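Local atomic coordinates of putative NADH Oxidase (Clostridium acetobutylicum, PDB entry 3E10), a protein that binds flavin mononucleotide and, as a member of the nitroreductase family, probably acts as an FMN-dependent oxidoreductase. Residues N99-A104 and L109-L114. Residues are numbered along the deposited sequence; the frame is centred on the assembly and turned at random.
With FMN (flavin mononucleotide), chain L.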
ATOM      1  N   ASN B  99       1.231  -2.999  -4.700  1.00  4.94           N
ATOM      2  CA  ASN B  99       1.386  -4.286  -5.371  1.00  5.11           C
ATOM      3  C   ASN B  99       1.821  -4.127  -6.837  1.00  5.67           C
ATOM      4  O   ASN B  99       2.631  -4.905  -7.357  1.00  5.99           O
ATOM      5  CB  ASN B  99       0.118  -5.117  -5.309  1.00  5.51           C
ATOM      6  CG  ASN B  99      -0.047  -5.859  -3.996  1.00  5.77           C
ATOM      7  OD1 ASN B  99       0.697  -5.649  -3.018  1.00  6.14           O
ATOM      8  ND2 ASN B  99      -1.045  -6.751  -3.969  1.00  6.34           N
ATOM      9  N   ILE B 100       1.205  -3.178  -7.534  1.00  4.99           N
ATOM     10  CA  ILE B 100       1.636  -2.908  -8.931  1.00  3.97           C
ATOM     11  C   ILE B 100       3.111  -2.553  -9.005  1.00  4.40           C
ATOM     12  O   ILE B 100       3.845  -3.045  -9.868  1.00  6.08           O
ATOM     13  CB  ILE B 100       0.751  -1.821  -9.606  1.00  4.52           C
ATOM     14  CG1 ILE B 100      -0.714  -2.294  -9.722  1.00  5.93           C
ATOM     15  CG2 ILE B 100       1.321  -1.403 -10.933  1.00  6.28           C
ATOM     16  CD1 ILE B 100      -1.667  -1.190 -10.151  1.00  7.66           C
ATOM     17  N   LEU B 101       3.535  -1.633  -8.126  1.00  4.80           N
ATOM     18  CA  LEU B 101       4.914  -1.196  -8.180  1.00  6.19           C
ATOM     19  C   LEU B 101       5.850  -2.368  -7.924  1.00  5.28           C
ATOM     20  O   LEU B 101       6.908  -2.463  -8.555  1.00  6.07           O
ATOM     21  CB  LEU B 101       5.160  -0.102  -7.154  1.00  5.76           C
ATOM     22  CG  LEU B 101       4.381   1.201  -7.314  1.00  5.23           C
ATOM     23  CD1 LEU B 101       4.749   2.127  -6.161  1.00  7.49           C
ATOM     24  CD2 LEU B 101       4.600   1.882  -8.704  1.00  6.12           C
ATOM     25  N   LEU B 102       5.533  -3.202  -6.939  1.00  4.41           N
ATOM     26  CA  LEU B 102       6.393  -4.344  -6.653  1.00  5.42           C
ATOM     27  C   LEU B 102       6.419  -5.358  -7.789  1.00  6.06           C
ATOM     28  O   LEU B 102       7.479  -5.874  -8.143  1.00  6.06           O
ATOM     29  CB  LEU B 102       5.981  -4.990  -5.338  1.00  5.10           C
ATOM     30  CG  LEU B 102       6.191  -4.133  -4.085  1.00  5.20           C
ATOM     31  CD1 LEU B 102       5.476  -4.775  -2.905  1.00  6.39           C
ATOM     32  CD2 LEU B 102       7.691  -3.894  -3.782  1.00  7.24           C
ATOM     33  N   GLU B 103       5.250  -5.641  -8.353  1.00  5.88           N
ATOM     34  CA  GLU B 103       5.176  -6.552  -9.486  1.00  6.51           C
ATOM     35  C   GLU B 103       5.963  -5.985 -10.674  1.00  6.03           C
ATOM     36  O   GLU B 103       6.653  -6.722 -11.382  1.00  6.82           O
ATOM     37  CB  GLU B 103       3.745  -6.847  -9.865  1.00  7.47           C
ATOM     38  CG  GLU B 103       3.549  -7.869 -11.001  1.00  7.58           C
ATOM     39  CD  GLU B 103       3.871  -9.310 -10.628  1.00 10.31           C
ATOM     40  OE1 GLU B 103       4.048  -9.620  -9.432  1.00 11.75           O
ATOM     41  OE2 GLU B 103       3.893 -10.138 -11.562  1.00 13.60           O
ATOM     42  N   ALA B 104       5.880  -4.664 -10.880  1.00  6.05           N
ATOM     43  CA  ALA B 104       6.663  -4.058 -11.957  1.00  6.75           C
ATOM     44  C   ALA B 104       8.142  -4.350 -11.789  1.00  6.36           C
ATOM     45  O   ALA B 104       8.811  -4.802 -12.743  1.00  7.97           O
ATOM     46  CB  ALA B 104       6.389  -2.555 -12.040  1.00  7.30           C
ATOM     47  N   LEU B 109      10.550  -4.092 -14.929  1.00  7.79           N
ATOM     48  CA  LEU B 109       9.978  -2.838 -15.392  1.00  7.36           C
ATOM     49  C   LEU B 109      10.283  -1.753 -14.364  1.00  7.69           C
ATOM     50  O   LEU B 109      10.554  -2.045 -13.190  1.00  9.22           O
ATOM     51  CB  LEU B 109       8.471  -2.973 -15.558  1.00  7.46           C
ATOM     52  CG  LEU B 109       7.991  -3.939 -16.638  1.00  7.85           C
ATOM     53  CD1 LEU B 109       6.500  -4.113 -16.485  1.00  8.94           C
ATOM     54  CD2 LEU B 109       8.339  -3.421 -18.015  1.00 10.68           C
ATOM     55  N   GLY B 110      10.220  -0.509 -14.819  1.00  7.30           N
ATOM     56  CA  GLY B 110      10.208   0.639 -13.933  1.00  7.20           C
ATOM     57  C   GLY B 110       8.820   1.240 -13.872  1.00  7.32           C
ATOM     58  O   GLY B 110       8.028   1.162 -14.836  1.00  7.50           O
ATOM     59  N   ALA B 111       8.495   1.811 -12.726  1.00  6.67           N
ATOM     60  CA  ALA B 111       7.223   2.483 -12.561  1.00  5.63           C
ATOM     61  C   ALA B 111       7.357   3.579 -11.524  1.00  5.64           C
ATOM     62  O   ALA B 111       8.263   3.576 -10.716  1.00  6.23           O
ATOM     63  CB  ALA B 111       6.152   1.467 -12.165  1.00  6.43           C
ATOM     64  N   VAL B 112       6.414   4.511 -11.553  1.00  5.75           N
ATOM     65  CA  VAL B 112       6.281   5.486 -10.482  1.00  5.38           C
ATOM     66  C   VAL B 112       4.791   5.756 -10.227  1.00  5.14           C
ATOM     67  O   VAL B 112       3.976   5.851 -11.147  1.00  6.56           O
ATOM     68  CB  VAL B 112       7.064   6.812 -10.782  1.00  5.55           C
ATOM     69  CG1 VAL B 112       6.563   7.478 -12.084  1.00  7.31           C
ATOM     70  CG2 VAL B 112       6.946   7.785  -9.596  1.00  6.49           C
ATOM     71  N   TRP B 113       4.476   5.908  -8.943  1.00  5.74           N
ATOM     72  CA  TRP B 113       3.161   6.330  -8.457  1.00  4.66           C
ATOM     73  C   TRP B 113       3.057   7.828  -8.629  1.00  6.49           C
ATOM     74  O   TRP B 113       3.886   8.576  -8.106  1.00  7.84           O
ATOM     75  CB  TRP B 113       3.074   5.919  -6.988  1.00  6.65           C
ATOM     76  CG  TRP B 113       1.855   6.160  -6.210  1.00  6.02           C
ATOM     77  CD1 TRP B 113       0.890   7.125  -6.374  1.00  6.77           C
ATOM     78  CD2 TRP B 113       1.490   5.432  -5.037  1.00  4.40           C
ATOM     79  NE1 TRP B 113      -0.064   7.007  -5.383  1.00  7.76           N
ATOM     80  CE2 TRP B 113       0.310   6.005  -4.526  1.00  6.18           C
ATOM     81  CE3 TRP B 113       2.062   4.347  -4.366  1.00  5.92           C
ATOM     82  CZ2 TRP B 113      -0.327   5.502  -3.387  1.00  6.23           C
ATOM     83  CZ3 TRP B 113       1.471   3.882  -3.223  1.00  7.20           C
ATOM     84  CH2 TRP B 113       0.293   4.472  -2.735  1.00  6.73           C
ATOM     85  N   LEU B 114       2.036   8.244  -9.376  1.00  5.96           N
ATOM     86  CA  LEU B 114       1.738   9.658  -9.599  1.00  6.14           C
ATOM     87  C   LEU B 114       0.473   9.996  -8.811  1.00  6.25           C
ATOM     88  O   LEU B 114      -0.635   9.631  -9.205  1.00  6.69           O
ATOM     89  CB  LEU B 114       1.600   9.930 -11.095  1.00  6.67           C
ATOM     90  CG  LEU B 114       2.803   9.503 -11.968  1.00  7.06           C
ATOM     91  CD1 LEU B 114       2.463   9.732 -13.456  1.00  8.28           C
ATOM     92  CD2 LEU B 114       4.100  10.170 -11.573  1.00  8.24           C
TER
HETATM   93  N1  FMN L 501       6.513  10.769  -7.683  1.00  6.31           N
HETATM   94  C2  FMN L 501       6.370  11.656  -8.710  1.00  6.35           C
HETATM   95  O2  FMN L 501       7.303  11.838  -9.504  1.00  8.96           O
HETATM   96  N3  FMN L 501       5.180  12.317  -8.864  1.00  6.09           N
HETATM   97  C4  FMN L 501       4.135  12.209  -7.973  1.00  6.03           C
HETATM   98  O4  FMN L 501       3.064  12.833  -8.158  1.00  8.02           O
HETATM   99  C4A FMN L 501       4.275  11.289  -6.932  1.00  6.43           C
HETATM  100  N5  FMN L 501       3.234  11.095  -6.065  1.00  6.77           N
HETATM  101  C5A FMN L 501       3.367  10.131  -5.068  1.00  6.42           C
HETATM  102  C6  FMN L 501       2.298   9.936  -4.198  1.00  6.01           C
HETATM  103  C7  FMN L 501       2.369   8.987  -3.172  1.00  5.88           C
HETATM  104  C7M FMN L 501       1.196   8.731  -2.301  1.00  7.83           C
HETATM  105  C8  FMN L 501       3.533   8.211  -3.055  1.00  5.11           C
HETATM  106  C8M FMN L 501       3.562   7.011  -2.105  1.00  6.38           C
HETATM  107  C9  FMN L 501       4.597   8.421  -3.940  1.00  5.67           C
HETATM  108  C9A FMN L 501       4.541   9.383  -4.933  1.00  5.08           C
HETATM  109  N10 FMN L 501       5.607   9.626  -5.806  1.00  5.98           N
HETATM  110  C10 FMN L 501       5.465  10.551  -6.831  1.00  5.23           C
HETATM  111  C1' FMN L 501       6.832   8.820  -5.694  1.00  5.58           C
HETATM  112  C2' FMN L 501       7.693   9.334  -4.529  1.00  5.86           C
HETATM  113  O2' FMN L 501       8.317  10.582  -4.823  1.00  6.35           O
HETATM  114  C3' FMN L 501       8.781   8.303  -4.212  1.00  6.12           C
HETATM  115  O3' FMN L 501       8.144   7.136  -3.720  1.00  5.87           O
HETATM  116  C4' FMN L 501       9.842   8.791  -3.207  1.00  5.99           C
HETATM  117  O4' FMN L 501      10.633   9.834  -3.768  1.00  8.06           O
HETATM  118  C5' FMN L 501      10.780   7.692  -2.715  1.00  6.11           C
HETATM  119  O5' FMN L 501      11.523   7.107  -3.792  1.00  5.88           O
HETATM  120  P   FMN L 501      11.340   5.559  -4.142  1.00  6.78           P
HETATM  121  O1P FMN L 501      11.553   4.763  -2.879  1.00  6.94           O
HETATM  122  O2P FMN L 501       9.951   5.344  -4.648  1.00  6.37           O
HETATM  123  O3P FMN L 501      12.414   5.289  -5.170  1.00  6.87           O
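Leu101 sets its CG anti to the carbonyl carbon, beside the backbone N (chi1 -63°), and Trp113 sets its CG opposite the backbone N, beside the carbonyl carbon (chi1 -178°); with these torsions the two side chains meet roughly at a right angle. The branches of Leu101 divide the work: CD1 lies at the rim of the indole, near its plane, 3.9 Å from Trp113 CE3, while CD2 rests on Ala111 CB at 3.8 Å. A forked aliphatic chain suits this place because it fills two directions at once.

One helical turn on, Ala104 CB sits 4.0 Å from Ala111 CB and also touches Leu109 CB. Methyl groups on both sides let helix and strand come close, their axes 7.8 Å apart. The chain reversal between them is held by Leu109 N, which donates to Ala104 O (2.9 Å) from above the carbonyl plane.

The broad, flat indole of Trp113 can meet leucine at its rim and the dimethylbenzene end of the flavin across a face, with FMN C7M 3.5 Å above the ring plane. Val112, pointing away from the helix, brings a compact apolar branch, CG2, to 3.6 Å from FMN N1, and Leu114 CD2 approaches FMN N3. Gln91 of the second subunit also packs on Trp113. Helix 89-106 thus backs strand 110-115, whose residues Val112, Trp113 and Leu114 line the FMN pocket, an arrangement characteristic of the dimeric nitroreductase fold.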